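Local coordinates for protein vinylacetyl-CoA Delta-isomerase (PDB 6VJR) that probably dehydrates 4-hydroxybutyryl-CoA and isomerises vinylacetyl-CoA in ammonia-oxidizing archaea, carrying FAD, a [4Fe-4S] cluster and an iron(III) ion, at residues Leu71-Ser76 against Glu131-Val136; Val81-Met86 against Gly103-Asn108; Gly241-Gly246 against Asn420-Leu425. One frame throughout, in Å; residues are numbered along the deposited sequence.

Contact 1: Leu71-Ser76 against Glu131-Val136; sequences LHIAES and EFVKMV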
loop_
_atom_site.group_PDB
_atom_site.type_symbol
_atom_site.label_atom_id
_atom_site.label_comp_id
_atom_site.label_asym_id
_atom_site.label_seq_id
_atom_site.Cartn_x
_atom_site.Cartn_y
_atom_site.Cartn_z
ATOM N N LEU A 71 9.343 26.244 -26.079
ATOM C CA LEU A 71 8.651 27.458 -26.523
ATOM C C LEU A 71 7.574 27.151 -27.564
ATOM O O LEU A 71 6.994 28.074 -28.166
ATOM C CB LEU A 71 9.701 28.404 -27.115
ATOM C CG LEU A 71 10.723 28.987 -26.134
ATOM C CD1 LEU A 71 11.889 29.658 -26.865
ATOM C CD2 LEU A 71 10.013 29.951 -25.229
ATOM N N HIS A 72 7.384 25.864 -27.838
ATOM C CA HIS A 72 6.494 25.423 -28.899
ATOM C C HIS A 72 5.064 25.223 -28.408
ATOM O O HIS A 72 4.833 24.578 -27.396
ATOM C CB HIS A 72 7.033 24.151 -29.537
ATOM C CG HIS A 72 6.193 23.629 -30.638
ATOM N ND1 HIS A 72 5.995 24.309 -31.821
ATOM C CD2 HIS A 72 5.662 22.419 -30.827
ATOM C CE1 HIS A 72 5.271 23.533 -32.633
ATOM N NE2 HIS A 72 5.098 22.362 -32.062
ATOM N N ILE A 73 4.116 25.768 -29.180
ATOM C CA ILE A 73 2.692 25.610 -28.940
ATOM C C ILE A 73 2.271 24.344 -29.713
ATOM O O ILE A 73 2.388 24.248 -30.932
ATOM C CB ILE A 73 1.879 26.832 -29.370
ATOM C CG1 ILE A 73 2.321 28.160 -28.708
ATOM C CG2 ILE A 73 0.405 26.553 -29.183
ATOM C CD1 ILE A 73 2.197 28.240 -27.219
ATOM N N ALA A 74 1.886 23.327 -28.941
ATOM C CA ALA A 74 1.707 21.973 -29.472
ATOM C C ALA A 74 0.619 21.941 -30.537
ATOM O O ALA A 74 -0.476 22.421 -30.313
ATOM C CB ALA A 74 1.357 21.038 -28.335
ATOM N N GLU A 75 0.956 21.354 -31.688
ATOM C CA GLU A 75 0.124 21.391 -32.875
ATOM C C GLU A 75 -0.537 20.041 -33.150
ATOM O O GLU A 75 -1.282 19.935 -34.118
ATOM C CB GLU A 75 0.905 21.817 -34.131
ATOM C CG GLU A 75 1.669 23.122 -33.962
ATOM C CD GLU A 75 2.406 23.689 -35.168
ATOM O OE1 GLU A 75 2.323 23.082 -36.263
ATOM O OE2 GLU A 75 3.074 24.757 -34.993
ATOM N N SER A 76 -0.306 19.053 -32.267
ATOM C CA SER A 76 -0.709 17.676 -32.504
ATOM C C SER A 76 -0.567 16.911 -31.195
ATOM O O SER A 76 0.137 17.390 -30.323
ATOM C CB SER A 76 0.077 16.991 -33.574
ATOM O OG SER A 76 1.443 16.853 -33.200
ATOM N N GLU A 131 1.879 37.686 -30.463
ATOM C CA GLU A 131 3.044 38.535 -30.673
ATOM C C GLU A 131 4.103 38.238 -29.612
ATOM O O GLU A 131 5.296 38.271 -29.905
ATOM C CB GLU A 131 2.694 40.021 -30.707
ATOM C CG GLU A 131 1.794 40.389 -31.870
ATOM C CD GLU A 131 2.504 40.407 -33.205
ATOM O OE1 GLU A 131 1.741 40.502 -34.166
ATOM O OE2 GLU A 131 3.756 40.373 -33.322
ATOM N N PHE A 132 3.659 37.920 -28.388
ATOM C CA PHE A 132 4.603 37.558 -27.346
ATOM C C PHE A 132 5.311 36.243 -27.690
ATOM O O PHE A 132 6.529 36.122 -27.548
ATOM C CB PHE A 132 3.878 37.512 -25.996
ATOM C CG PHE A 132 4.788 37.042 -24.874
ATOM C CD1 PHE A 132 5.648 37.943 -24.273
ATOM C CD2 PHE A 132 4.781 35.735 -24.415
ATOM C CE1 PHE A 132 6.461 37.559 -23.224
ATOM C CE2 PHE A 132 5.648 35.340 -23.392
ATOM C CZ PHE A 132 6.490 36.251 -22.808
ATOM N N VAL A 133 4.546 35.251 -28.141
ATOM C CA VAL A 133 5.112 33.973 -28.526
ATOM C C VAL A 133 6.143 34.178 -29.633
ATOM O O VAL A 133 7.215 33.590 -29.588
ATOM C CB VAL A 133 4.028 32.963 -28.937
ATOM C CG1 VAL A 133 4.680 31.714 -29.534
ATOM C CG2 VAL A 133 3.170 32.624 -27.704
ATOM N N LYS A 134 5.803 34.985 -30.636
ATOM C CA LYS A 134 6.739 35.238 -31.720
ATOM C C LYS A 134 8.055 35.791 -31.179
ATOM O O LYS A 134 9.130 35.319 -31.539
ATOM C CB LYS A 134 6.095 36.189 -32.717
ATOM C CG LYS A 134 7.092 36.735 -33.705
ATOM C CD LYS A 134 6.447 37.582 -34.785
ATOM C CE LYS A 134 7.430 38.108 -35.767
ATOM N NZ LYS A 134 6.693 38.826 -36.796
ATOM N N MET A 135 7.972 36.799 -30.300
ATOM C CA MET A 135 9.165 37.378 -29.695
ATOM C C MET A 135 9.999 36.289 -29.004
ATOM O O MET A 135 11.173 36.126 -29.304
ATOM C CB MET A 135 8.789 38.487 -28.707
ATOM C CG MET A 135 9.974 39.125 -27.997
ATOM S SD MET A 135 9.496 40.380 -26.789
ATOM C CE MET A 135 8.834 39.408 -25.429
ATOM N N VAL A 136 9.403 35.537 -28.065
ATOM C CA VAL A 136 10.201 34.640 -27.253
ATOM C C VAL A 136 10.760 33.484 -28.082
ATOM O O VAL A 136 11.838 32.981 -27.783
ATOM C CB VAL A 136 9.466 34.181 -25.981
ATOM C CG1 VAL A 136 9.046 35.361 -25.129
ATOM C CG2 VAL A 136 8.252 33.334 -26.244
#
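Leu-71 meets the last residue of the helical segment, Val-136, and both methyls of its fork are used. CD1 sits against the backbone, 3.4 Å from Val-136 O, while CD2 packs on a methyl of the same residue, with Leu-71 CD2 and Val-136 CG2 3.9 Å apart. The leucine has CG anti to its own carbonyl carbon (chi1 -67°), which points the fork at the helix, and the two side chains cross at a slant. Val-136 splits its branches between two jobs: CG2 takes the leucine, whereas CG1 lies 3.6 Å above the plane of the Phe-132 ring, one helical turn back and offset toward the ring's rim. The leucine backbone is tied to the same helix just beyond the segment, because Leu-71 O accepts a hydrogen bond from Gln-137.

His-72 turns away, and the chain brings Ile-73 back toward the helix. This is an irregular crossing on the way from strand 66-68 to helix 77-94, within the region that belongs to the 4-hydroxyphenylacetate 3-hydroxylase N-terminal family, and its alternate side chains dock on helix 125-139. The isoleucine touch is looser than the leucine one: Ile-73 CG1 faces Val-133 CG1 at 4.3 Å, a single apolar approach one turn of helix before Val-136. Met-107 of helix 101-121 packs on both Leu-71 and Ile-73, and Ile-143 of strand 143-146 touches both Leu-71 and Val-136.

Past Ile-73 the chain leaves the 131-136 segment. Glu-75 holds its carboxylate to Ser-61 through OE1, and Ser-76 takes the N-cap position of helix 77-94, its OG accepting from the backbone N of Asp-79.

Contact 2: Val81-Met86 against Gly103-Asn108; sequences VLQNKM and GMDAMN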
loop_
_atom_site.group_PDB
_atom_site.type_symbol
_atom_site.label_atom_id
_atom_site.label_comp_id
_atom_site.label_asym_id
_atom_site.label_seq_id
_atom_site.Cartn_x
_atom_site.Cartn_y
_atom_site.Cartn_z
ATOM N N VAL A 81 3.292 14.302 -26.832
ATOM C CA VAL A 81 4.132 13.159 -26.546
ATOM C C VAL A 81 5.618 13.508 -26.574
ATOM O O VAL A 81 6.379 13.100 -25.697
ATOM C CB VAL A 81 3.827 11.976 -27.460
ATOM C CG1 VAL A 81 4.813 10.848 -27.221
ATOM C CG2 VAL A 81 2.413 11.501 -27.259
ATOM N N LEU A 82 6.048 14.288 -27.548
ATOM C CA LEU A 82 7.439 14.705 -27.626
ATOM C C LEU A 82 7.879 15.574 -26.449
ATOM O O LEU A 82 9.042 15.508 -26.024
ATOM C CB LEU A 82 7.639 15.399 -28.958
ATOM C CG LEU A 82 7.785 14.431 -30.131
ATOM C CD1 LEU A 82 7.614 15.194 -31.419
ATOM C CD2 LEU A 82 9.149 13.753 -30.182
ATOM N N GLN A 83 6.953 16.368 -25.891
ATOM C CA GLN A 83 7.259 17.111 -24.663
ATOM C C GLN A 83 7.663 16.101 -23.578
ATOM O O GLN A 83 8.685 16.297 -22.902
ATOM C CB GLN A 83 6.068 17.892 -24.079
ATOM C CG GLN A 83 5.576 19.044 -24.945
ATOM C CD GLN A 83 4.315 19.680 -24.410
ATOM O OE1 GLN A 83 3.547 19.053 -23.672
ATOM N NE2 GLN A 83 4.104 20.931 -24.741
ATOM N N ASN A 84 6.877 15.027 -23.433
ATOM C CA ASN A 84 7.145 13.996 -22.413
ATOM C C ASN A 84 8.455 13.247 -22.661
ATOM O O ASN A 84 9.229 13.015 -21.754
ATOM C CB ASN A 84 5.990 13.014 -22.307
ATOM C CG ASN A 84 4.706 13.516 -21.698
ATOM O OD1 ASN A 84 3.656 12.914 -21.943
ATOM N ND2 ASN A 84 4.752 14.545 -20.861
ATOM N N LYS A 85 8.745 12.914 -23.916
ATOM C CA LYS A 85 10.000 12.235 -24.257
ATOM C C LYS A 85 11.201 13.115 -23.874
ATOM O O LYS A 85 12.170 12.649 -23.274
ATOM C CB LYS A 85 10.003 11.886 -25.726
ATOM C CG LYS A 85 8.979 10.860 -26.136
ATOM C CD LYS A 85 9.019 10.504 -27.593
ATOM C CE LYS A 85 8.243 9.280 -27.884
ATOM N NZ LYS A 85 8.194 9.022 -29.305
ATOM N N MET A 86 11.131 14.410 -24.220
ATOM C CA MET A 86 12.133 15.401 -23.858
ATOM C C MET A 86 12.300 15.506 -22.344
ATOM O O MET A 86 13.425 15.563 -21.843
ATOM C CB MET A 86 11.823 16.735 -24.563
ATOM C CG MET A 86 12.835 17.820 -24.180
ATOM S SD MET A 86 12.465 19.403 -24.939
ATOM C CE MET A 86 10.987 19.924 -24.077
ATOM N N GLY A 103 6.830 27.241 -17.877
ATOM C CA GLY A 103 6.550 28.259 -18.892
ATOM C C GLY A 103 5.934 27.662 -20.156
ATOM O O GLY A 103 5.055 28.267 -20.789
ATOM N N MET A 104 6.408 26.467 -20.542
ATOM C CA MET A 104 5.851 25.772 -21.696
ATOM C C MET A 104 4.372 25.454 -21.494
ATOM O O MET A 104 3.543 25.785 -22.338
ATOM C CB MET A 104 6.636 24.484 -21.947
ATOM C CG MET A 104 6.153 23.648 -23.086
ATOM S SD MET A 104 7.108 22.116 -23.237
ATOM C CE MET A 104 6.562 21.254 -21.776
ATOM N N ASP A 105 4.025 24.958 -20.288
ATOM C CA ASP A 105 2.642 24.622 -19.970
ATOM C C ASP A 105 1.783 25.893 -19.848
ATOM O O ASP A 105 0.615 25.915 -20.258
ATOM C CB ASP A 105 2.679 23.706 -18.756
ATOM C CG ASP A 105 3.324 22.333 -19.007
ATOM O OD1 ASP A 105 3.287 21.844 -20.177
ATOM O OD2 ASP A 105 3.799 21.698 -18.028
ATOM N N ALA A 106 2.346 26.946 -19.252
ATOM C CA ALA A 106 1.669 28.233 -19.169
ATOM C C ALA A 106 1.329 28.754 -20.568
ATOM O O ALA A 106 0.190 29.166 -20.797
ATOM C CB ALA A 106 2.533 29.238 -18.415
ATOM N N MET A 107 2.289 28.697 -21.493
ATOM C CA MET A 107 2.082 29.257 -22.833
ATOM C C MET A 107 1.016 28.463 -23.585
ATOM O O MET A 107 0.171 29.020 -24.285
ATOM C CB MET A 107 3.390 29.363 -23.617
ATOM C CG MET A 107 4.235 30.459 -22.980
ATOM S SD MET A 107 5.405 31.258 -24.050
ATOM C CE MET A 107 6.432 29.805 -24.147
ATOM N N ASN A 108 1.105 27.135 -23.476
ATOM C CA ASN A 108 0.152 26.268 -24.142
ATOM C C ASN A 108 -1.269 26.554 -23.622
ATOM O O ASN A 108 -2.208 26.634 -24.388
ATOM C CB ASN A 108 0.613 24.820 -24.072
ATOM C CG ASN A 108 1.583 24.501 -25.200
ATOM O OD1 ASN A 108 1.193 24.049 -26.278
ATOM N ND2 ASN A 108 2.858 24.763 -24.982
HETATM O O HOH W 1 2.366 22.224 -22.710
#
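Gln-83 and Met-104 make the close part of this contact, between two nearly antiparallel helical segments (170° between their directions) whose axes stay 13.0 Å apart. At that spacing long side chains must bridge the gap. The glutamine reaches straight out beyond CG, and Met-104 lies against it: the sulfur SD approaches Gln-83 NE2 to 3.6 Å, and CE, bent back at chi3 (69°), comes within 3.8 Å of Gln-83 CD. The methionine thus presses on the length of the glutamine from CB to the amide.

Both polar atoms of the amide have partners. Gln-83 OE1 accepts from Arg-291, while NE2 donates to a water at 3.0 Å, and that water in turn donates to Asp-105 OD1 at 2.7 Å. The other oxygen of Asp-105, OD2, is bonded to ND1 of His-289, an iron(III) ligand, and to Ser-292, so the aspartate sits in the second shell of the iron and is well placed to orient His-289.

Asn-108 is anchored within its own helix. Its ND2 donates to Met-104 O at 2.9 Å in an almost straight bond (174°), arriving from above the carbonyl plane, and that oxygen also takes the backbone N-H of Asn-108. ND2 bonds to His-72 O as well, and OD1 receives the N-H of Ala-74.

The fit slackens at Met-86, whose CE stays 4.5 Å from Met-104 SD. On the far flank of helix 77-94, partly exposed Leu-82 and Lys-85 face the second subunit, where Lys-85 NZ bonds to Lys-496 O. The two helices form a helical hairpin, with cluster ligand Cys-97 in the connection and Cys-101 starting the second helix; helix 278-292 packs on Asp-105 and Asn-108, and helix 320-345 on Val-81 and Asn-84.

Contact 3: Gly241-Gly246 against Asn420-Leu425; sequences GDIDDG and NRMRIL. With NA (sodium ion), chain K.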
loop_
_atom_site.group_PDB
_atom_site.type_symbol
_atom_site.label_atom_id
_atom_site.label_comp_id
_atom_site.label_asym_id
_atom_site.label_seq_id
_atom_site.Cartn_x
_atom_site.Cartn_y
_atom_site.Cartn_z
ATOM N N GLY A 241 34.723 21.408 -2.255
ATOM C CA GLY A 241 34.572 19.992 -2.501
ATOM C C GLY A 241 33.200 19.728 -3.105
ATOM O O GLY A 241 32.219 20.388 -2.757
ATOM N N ASP A 242 33.129 18.718 -3.970
ATOM C CA ASP A 242 31.911 18.426 -4.694
ATOM C C ASP A 242 31.271 17.089 -4.306
ATOM O O ASP A 242 30.144 16.840 -4.702
ATOM C CB ASP A 242 32.194 18.466 -6.187
ATOM C CG ASP A 242 32.464 19.857 -6.754
ATOM O OD1 ASP A 242 32.126 20.882 -6.072
ATOM O OD2 ASP A 242 32.998 19.913 -7.883
ATOM N N ILE A 243 31.952 16.218 -3.563
ATOM C CA ILE A 243 31.395 14.913 -3.262
ATOM C C ILE A 243 30.136 15.018 -2.400
ATOM O O ILE A 243 29.146 14.383 -2.724
ATOM C CB ILE A 243 32.456 13.988 -2.666
ATOM C CG1 ILE A 243 33.572 13.678 -3.663
ATOM C CG2 ILE A 243 31.818 12.730 -2.101
ATOM C CD1 ILE A 243 34.663 12.788 -3.104
ATOM N N ASP A 244 30.160 15.836 -1.343
ATOM C CA ASP A 244 29.053 15.838 -0.394
ATOM C C ASP A 244 27.774 16.419 -1.001
ATOM O O ASP A 244 26.685 16.158 -0.522
ATOM C CB ASP A 244 29.454 16.493 0.917
ATOM C CG ASP A 244 30.557 15.764 1.665
ATOM O OD1 ASP A 244 30.793 14.597 1.307
ATOM O OD2 ASP A 244 31.179 16.377 2.580
ATOM N N ASP A 245 27.881 17.163 -2.104
ATOM C CA ASP A 245 26.729 17.665 -2.823
ATOM C C ASP A 245 25.872 16.561 -3.480
ATOM O O ASP A 245 24.676 16.789 -3.786
ATOM C CB ASP A 245 27.121 18.590 -3.981
ATOM C CG ASP A 245 28.055 19.772 -3.709
ATOM O OD1 ASP A 245 28.844 19.731 -2.756
ATOM O OD2 ASP A 245 27.994 20.770 -4.449
ATOM N N GLY A 246 26.495 15.415 -3.806
ATOM C CA GLY A 246 25.832 14.282 -4.444
ATOM C C GLY A 246 25.719 14.462 -5.944
ATOM O O GLY A 246 26.297 13.692 -6.715
ATOM N N ASN A 420 34.421 6.266 -5.219
ATOM C CA ASN A 420 33.224 6.029 -6.015
ATOM C C ASN A 420 32.045 5.570 -5.150
ATOM O O ASN A 420 30.897 5.990 -5.381
ATOM C CB ASN A 420 33.465 5.034 -7.141
ATOM C CG ASN A 420 34.405 5.550 -8.203
ATOM O OD1 ASN A 420 34.568 6.758 -8.393
ATOM N ND2 ASN A 420 34.940 4.630 -8.976
ATOM N N ARG A 421 32.305 4.710 -4.135
ATOM C CA ARG A 421 31.251 4.302 -3.228
ATOM C C ARG A 421 30.699 5.496 -2.452
ATOM O O ARG A 421 29.490 5.637 -2.316
ATOM C CB ARG A 421 31.782 3.185 -2.359
ATOM C CG ARG A 421 30.764 2.537 -1.446
ATOM C CD ARG A 421 31.293 1.225 -0.868
ATOM N NE ARG A 421 30.314 0.589 0.021
ATOM C CZ ARG A 421 30.302 0.585 1.358
ATOM N NH1 ARG A 421 31.301 1.133 2.031
ATOM N NH2 ARG A 421 29.234 0.107 1.988
ATOM N N MET A 422 31.580 6.363 -1.975
ATOM C CA MET A 422 31.156 7.600 -1.336
ATOM C C MET A 422 30.304 8.460 -2.267
ATOM O O MET A 422 29.270 8.988 -1.857
ATOM C CB MET A 422 32.330 8.406 -0.789
ATOM C CG MET A 422 33.071 7.662 0.261
ATOM S SD MET A 422 34.463 8.536 1.003
ATOM C CE MET A 422 33.711 10.167 1.047
ATOM N N ARG A 423 30.752 8.648 -3.501
ATOM C CA ARG A 423 30.026 9.508 -4.414
ATOM C C ARG A 423 28.604 8.991 -4.664
ATOM O O ARG A 423 27.656 9.767 -4.720
ATOM C CB ARG A 423 30.783 9.620 -5.748
ATOM C CG ARG A 423 31.968 10.559 -5.687
ATOM C CD ARG A 423 32.814 10.472 -6.951
ATOM N NE ARG A 423 33.902 11.436 -7.006
ATOM C CZ ARG A 423 33.755 12.733 -7.180
ATOM N NH1 ARG A 423 32.603 13.241 -7.571
ATOM N NH2 ARG A 423 34.816 13.513 -7.083
ATOM N N ILE A 424 28.458 7.672 -4.853
ATOM C CA ILE A 424 27.139 7.150 -5.186
ATOM C C ILE A 424 26.219 7.255 -3.953
ATOM O O ILE A 424 25.046 7.587 -4.077
ATOM C CB ILE A 424 27.163 5.746 -5.813
ATOM C CG1 ILE A 424 25.893 5.548 -6.642
ATOM C CG2 ILE A 424 27.367 4.649 -4.775
ATOM C CD1 ILE A 424 25.923 6.297 -7.961
ATOM N N LEU A 425 26.742 7.018 -2.751
ATOM C CA LEU A 425 25.961 7.213 -1.536
ATOM C C LEU A 425 25.475 8.656 -1.388
ATOM O O LEU A 425 24.305 8.893 -1.057
ATOM C CB LEU A 425 26.742 6.753 -0.305
ATOM C CG LEU A 425 26.982 5.242 -0.179
ATOM C CD1 LEU A 425 28.101 4.957 0.769
ATOM C CD2 LEU A 425 25.713 4.575 0.305
HETATM NA NA NA K . 30.385 21.402 -1.974
HETATM O O HOH W 2 30.168 22.233 -4.158
HETATM O O HOH W 3 28.821 12.527 -5.269
HETATM O O HOH W 4 31.145 20.167 0.099
#
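Ile-243 packs on Arg-423 of helix 418-432 from a sodium-binding loop, where it opens a type I beta turn running to Gly-246. An aliphatic branch lies over a flat charged group: Ile-243 CG1 sits over the centre of one face of the Arg-423 guanidinium, 3.6 Å above its plane, and the two side chains cross at about a right angle. The arginine is extended from CG to NE, which carries the group out beneath the isoleucine. On the other branch, Ile-243 CG2 approaches Met-422 CE at 4.5 Å.

Polar bonds hold the guanidinium: NH2 makes a salt bridge with Glu-419, and NH1 a hydrogen bond to the backbone O of Ala-475 of the second subunit. With an alanine in place of Arg-423, Ile-243 would probably lose the flat surface it lies on and Glu-419 its charged mate. Asp-244 binds Arg-426 through OD1, and its OD2 pairs with Arg-230 of the third subunit.

Water joins the backbones: one molecule is placed to donate to Gly-246 O (3.1 Å) and Arg-423 O (3.0 Å), though it may not serve both at once, because further acceptors compete for its hydrogens.

Metal ligation fixes the loop's other flank. The sodium ion is bound by Gly-241 O at 2.2 Å, by Asp-245 OD1 at 2.4 Å, by two waters and by the carbonyl oxygens of Arg-236 and Glu-239. One of those waters also donates to Asp-242 OD1, and to Asp-245 OD2 at 2.6 Å.

Overall arrangement
From the N terminus, contact 1 opens first, at 71-76, and closes when helix 125-139 returns to that loop. Within that span lies contact 2, opened and closed by helices 77-94 and 101-121, so the smaller loop is enclosed by the larger; the two touch where Asn-108 meets the 71-76 chain. Together they bind the loop before helix 77-94, the helical hairpin and helix 125-139 into one helical region of the N-terminal part of the protein. Contact 3 comes later and in series. It closes a far longer loop, tying the N-terminal part to a helix of the C-terminal one, with its centre about 40 Å from that of contact 1, across the chain's centre.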